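Local coordinates for protein tryptophane-5-halogenase (Microbispora sp. ATCC PTA-5024, PDB 5UAO) that binds FAD and, as a flavin-dependent tryptophan halogenase, forms 5-chlorotryptophan after translation in the biosynthesis of the lanthipeptide NAI-107, at residues 74-78 with 458-462; 334-338 with 381-387. All blocks are in the same frame, centred on the assembly; numbering follows the deposited sequence.

Contact 1: 74-78 with 458-462; sequences TVSYM and LFYGL
The hydroxyl of Tyr460 is tied to the backbone oxygen of Glu355 and at the same time rests against Val75, whose CG1 methyl lies 3.7 Å from OH. This fixed phenol forms one wall around the valine; the ring of Phe459 forms another, and most of the contact is made there. Phe459 points its ring end at the 74-78 segment, with CG anti to the backbone N (chi1 170°), and meets Val75 coming from the opposite direction. The two branches of the valine divide the work. CG2 sits above one face of the phenyl ring as a CH-pi contact, 4.1 Å from the Phe459 centroid and 14° off the ring normal, displaced toward the CE2-CZ rim. CG1 touches Phe459 CE2 at 3.6 Å as well as the tyrosine hydroxyl, and CB comes within 3.5 Å of the same Phe459 CE2. The rings themselves are neighbours in an edge-to-face pair: Phe459 CD2 stands 3.6 Å above the plane of Tyr460, over the centre of that ring. At the edge of the phenyl ring, near its plane, Ser76 OG lies 3.4 Å from both CE1 and CZ, a van der Waals approach. Tyr77 adds only its backbone N and CB near Phe459 CE1, since its phenol leads away to Gln367. Leu360 of helix 358-372 touches both Tyr77 and Phe459, so a third element joins the cluster. Met78 N bonds to Val75 O at 3.0 Å, where the chain passes from loop toward helix 76-85. With the Val75 side chain about 7 Å from the bound FAD, this is a small aromatic-aliphatic cluster in the interior of the flavin-dependent tryptophan halogenase fold, beside its cofactor pocket.

Contact 2: 334-338 with 381-387; sequences REAWR and LPSDAAN
Asn387 and Trp337 dock the first turns of helix 383-406 onto strand 337-338, outermost within this chain in the mixed sheet of the probably Rossmann-type FAD-binding part of the fold. On the tight side, the Asn387 amide grips the backbone of Ala336 and Trp337, where the chain enters the strand. Its OD1 takes two N-H groups: Trp337 N at 2.8 Å, on a lone pair in the carbonyl plane, and Ala336 N from 58° above that plane. ND2 returns a nearly straight bond (166°) to Trp337 O, 3.0 Å away. With Asn387 cut back to an alanine, both N-H groups and the Trp337 carbonyl would probably lose these partners. Beside this clamp the indole lies across the helix start: Ser383 CB sits over the five-membered ring, Ala386 CB approaches CE3 at 3.7 Å, and Leu381 CD1 touches CZ2 obliquely. Trp337 reaches them with CG anti to its own N (chi1 -173°). The more open side is polar and looser. There Glu335 pairs with Arg338, which also bridges to Asp210, and Glu335 OE2 comes within 4.6 Å of Asp384 OD1, a like-charge approach probably eased by one water. It donates to both oxygens, to Asp384 OD1 at 2.7 Å, while accepting from Asn387 ND2.

Both contacts are largely buried, but they differ in depth. The centre of contact 1 lies about 8 Å from the centre of the chain, that of contact 2 about 22 Å; the two centres are 23 Å apart, without touch. Along the sequence contact 2 is nested inside the loop that contact 1 closes. Helix 358-372 is common ground: it packs on Tyr77 and Phe459 in contact 1, and on Trp337 and Ala386 in contact 2. The chemistry follows position. Contact 1, nearer the flavin, is made by van der Waals and CH-pi contacts, its hydroxyls included, whereas contact 2 joins a sheet edge to a helix through directed amide bonds, with charges and water at its margin. The second subunit reaches one residue of contact 1 and several of contact 2.

Contact 1: 74-78 with 458-462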
# COMPACT_ATOMS: atom_id res chain seq x y z
N THR A 74 3.56 -20.02 -14.02
CA THR A 74 3.00 -19.29 -12.89
C THR A 74 4.08 -18.55 -12.12
O THR A 74 5.25 -18.46 -12.52
CB THR A 74 2.19 -20.24 -11.93
OG1 THR A 74 3.06 -21.20 -11.32
CG2 THR A 74 1.22 -21.04 -12.70
N VAL A 75 3.67 -18.00 -10.98
CA VAL A 75 4.60 -17.31 -10.07
C VAL A 75 4.62 -18.06 -8.72
O VAL A 75 3.74 -18.89 -8.44
CB VAL A 75 4.20 -15.82 -9.85
CG1 VAL A 75 4.24 -15.01 -11.11
CG2 VAL A 75 2.85 -15.69 -9.15
N SER A 76 5.56 -17.68 -7.87
CA SER A 76 5.84 -18.39 -6.65
C SER A 76 4.61 -18.50 -5.74
O SER A 76 4.32 -19.59 -5.15
CB SER A 76 7.08 -17.82 -5.97
OG SER A 76 6.72 -16.54 -5.54
N TYR A 77 3.80 -17.47 -5.68
CA TYR A 77 2.58 -17.48 -4.85
C TYR A 77 1.62 -18.62 -5.15
O TYR A 77 0.90 -19.17 -4.28
CB TYR A 77 1.85 -16.15 -5.06
CG TYR A 77 0.67 -15.97 -4.17
CD1 TYR A 77 0.87 -15.63 -2.84
CD2 TYR A 77 -0.64 -16.13 -4.64
CE1 TYR A 77 -0.19 -15.43 -1.97
CE2 TYR A 77 -1.72 -15.97 -3.76
CZ TYR A 77 -1.48 -15.63 -2.42
OH TYR A 77 -2.46 -15.43 -1.48
N MET A 78 1.57 -18.97 -6.43
CA MET A 78 0.64 -19.97 -6.89
C MET A 78 0.92 -21.31 -6.24
O MET A 78 -0.00 -22.15 -6.08
CB MET A 78 0.68 -20.12 -8.41
CG MET A 78 -0.59 -20.65 -8.98
SD MET A 78 -2.02 -19.59 -8.69
CE MET A 78 -3.36 -20.63 -9.24
N LEU A 458 2.34 -5.44 -6.82
CA LEU A 458 2.53 -6.01 -5.51
C LEU A 458 3.33 -7.26 -5.54
O LEU A 458 4.21 -7.46 -4.68
CB LEU A 458 1.17 -6.34 -4.93
CG LEU A 458 1.20 -6.73 -3.46
CD1 LEU A 458 1.79 -5.59 -2.61
CD2 LEU A 458 -0.24 -7.09 -3.08
N PHE A 459 3.05 -8.16 -6.47
CA PHE A 459 3.84 -9.39 -6.41
C PHE A 459 5.26 -9.15 -6.94
O PHE A 459 6.20 -9.65 -6.38
CB PHE A 459 3.18 -10.55 -7.18
CG PHE A 459 4.09 -11.69 -7.31
CD1 PHE A 459 4.31 -12.54 -6.22
CD2 PHE A 459 4.82 -11.91 -8.48
CE1 PHE A 459 5.20 -13.61 -6.30
CE2 PHE A 459 5.75 -12.96 -8.54
CZ PHE A 459 5.95 -13.78 -7.45
N TYR A 460 5.40 -8.44 -8.04
CA TYR A 460 6.65 -8.33 -8.82
C TYR A 460 7.60 -7.31 -8.17
O TYR A 460 8.82 -7.48 -8.21
CB TYR A 460 6.31 -7.96 -10.30
CG TYR A 460 5.47 -9.00 -10.98
CD1 TYR A 460 6.04 -10.11 -11.60
CD2 TYR A 460 4.06 -8.89 -10.99
CE1 TYR A 460 5.22 -11.12 -12.18
CE2 TYR A 460 3.27 -9.85 -11.56
CZ TYR A 460 3.84 -10.98 -12.12
OH TYR A 460 3.02 -11.90 -12.73
N GLY A 461 7.02 -6.22 -7.67
CA GLY A 461 7.71 -5.29 -6.77
C GLY A 461 8.70 -4.41 -7.49
O GLY A 461 8.87 -4.48 -8.73
N LEU A 462 9.36 -3.56 -6.71
CA LEU A 462 10.37 -2.69 -7.20
C LEU A 462 11.51 -3.48 -7.80
O LEU A 462 12.13 -3.02 -8.76
CB LEU A 462 10.97 -1.83 -6.09
CG LEU A 462 10.14 -0.66 -5.69
CD1 LEU A 462 10.89 0.02 -4.57
CD2 LEU A 462 9.89 0.27 -6.88

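Contact 2: 334-338 with 381-387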
# COMPACT_ATOMS: atom_id res chain seq x y z
N ARG A 334 -14.53 -2.49 -16.08
CA ARG A 334 -14.59 -1.44 -15.08
C ARG A 334 -14.74 -2.05 -13.72
O ARG A 334 -14.13 -1.60 -12.77
CB ARG A 334 -15.77 -0.49 -15.37
CG ARG A 334 -15.72 0.89 -14.73
CD ARG A 334 -16.92 1.72 -15.18
NE ARG A 334 -18.20 0.95 -15.03
CZ ARG A 334 -19.38 1.28 -15.62
NH1 ARG A 334 -19.48 2.37 -16.39
NH2 ARG A 334 -20.47 0.55 -15.42
N GLU A 335 -15.52 -3.14 -13.64
CA GLU A 335 -15.79 -3.76 -12.37
C GLU A 335 -15.72 -5.26 -12.57
O GLU A 335 -16.03 -5.76 -13.67
CB GLU A 335 -17.21 -3.38 -11.91
CG GLU A 335 -17.55 -1.88 -11.97
CD GLU A 335 -18.90 -1.59 -11.34
OE1 GLU A 335 -19.90 -1.88 -12.00
OE2 GLU A 335 -18.95 -1.14 -10.16
N ALA A 336 -15.38 -5.96 -11.52
CA ALA A 336 -15.42 -7.41 -11.50
C ALA A 336 -16.66 -8.00 -10.84
O ALA A 336 -17.03 -9.17 -11.10
CB ALA A 336 -14.17 -7.96 -10.81
N TRP A 337 -17.23 -7.26 -9.89
CA TRP A 337 -18.33 -7.74 -9.09
C TRP A 337 -19.45 -6.72 -9.17
O TRP A 337 -19.26 -5.53 -8.87
CB TRP A 337 -17.90 -7.89 -7.66
CG TRP A 337 -18.83 -8.52 -6.70
CD1 TRP A 337 -20.21 -8.63 -6.78
CD2 TRP A 337 -18.47 -9.09 -5.44
NE1 TRP A 337 -20.69 -9.29 -5.72
CE2 TRP A 337 -19.67 -9.57 -4.85
CE3 TRP A 337 -17.24 -9.29 -4.77
CZ2 TRP A 337 -19.70 -10.22 -3.61
CZ3 TRP A 337 -17.23 -9.95 -3.50
CH2 TRP A 337 -18.47 -10.43 -2.94
N ARG A 338 -20.62 -7.22 -9.53
CA ARG A 338 -21.82 -6.43 -9.47
C ARG A 338 -23.03 -7.28 -9.07
O ARG A 338 -23.38 -8.28 -9.72
CB ARG A 338 -22.07 -5.78 -10.80
CG ARG A 338 -23.17 -4.74 -10.71
CD ARG A 338 -23.07 -3.83 -11.90
NE ARG A 338 -23.96 -2.71 -11.78
CZ ARG A 338 -23.58 -1.45 -11.77
NH1 ARG A 338 -22.30 -1.12 -11.90
NH2 ARG A 338 -24.49 -0.50 -11.64
N LEU A 381 -23.06 -5.51 0.89
CA LEU A 381 -22.34 -6.10 -0.26
C LEU A 381 -21.00 -5.39 -0.49
O LEU A 381 -21.01 -4.28 -0.87
CB LEU A 381 -23.17 -5.99 -1.51
CG LEU A 381 -22.61 -6.78 -2.69
CD1 LEU A 381 -22.64 -8.28 -2.42
CD2 LEU A 381 -23.42 -6.46 -3.94
N PRO A 382 -19.86 -6.04 -0.31
CA PRO A 382 -18.59 -5.30 -0.45
C PRO A 382 -17.98 -5.36 -1.85
O PRO A 382 -16.77 -5.50 -2.01
CB PRO A 382 -17.69 -6.04 0.53
CG PRO A 382 -18.12 -7.46 0.27
CD PRO A 382 -19.61 -7.42 0.06
N SER A 383 -18.80 -5.15 -2.86
CA SER A 383 -18.37 -5.24 -4.22
C SER A 383 -17.51 -4.02 -4.65
O SER A 383 -16.59 -4.16 -5.46
CB SER A 383 -19.60 -5.40 -5.15
OG SER A 383 -20.55 -4.33 -5.03
N ASP A 384 -17.74 -2.84 -4.09
CA ASP A 384 -16.84 -1.71 -4.47
C ASP A 384 -15.39 -1.96 -3.99
O ASP A 384 -14.40 -1.67 -4.72
CB ASP A 384 -17.33 -0.39 -3.89
CG ASP A 384 -18.66 0.05 -4.47
OD1 ASP A 384 -18.94 -0.13 -5.67
OD2 ASP A 384 -19.45 0.59 -3.69
N ALA A 385 -15.23 -2.52 -2.80
CA ALA A 385 -13.87 -2.78 -2.30
C ALA A 385 -13.15 -3.77 -3.20
O ALA A 385 -11.95 -3.60 -3.49
CB ALA A 385 -13.88 -3.34 -0.91
N ALA A 386 -13.87 -4.82 -3.60
CA ALA A 386 -13.34 -5.85 -4.48
C ALA A 386 -12.98 -5.22 -5.79
O ALA A 386 -11.88 -5.44 -6.28
CB ALA A 386 -14.35 -6.98 -4.69
N ASN A 387 -13.86 -4.39 -6.36
CA ASN A 387 -13.57 -3.80 -7.65
C ASN A 387 -12.37 -2.87 -7.69
O ASN A 387 -11.59 -2.84 -8.70
CB ASN A 387 -14.77 -3.04 -8.17
CG ASN A 387 -15.94 -3.99 -8.49
OD1 ASN A 387 -15.71 -5.15 -8.79
ND2 ASN A 387 -17.15 -3.49 -8.45
O HOH W 1 -12.62 -3.44 -11.23
O HOH W 2 -17.40 -0.60 -7.82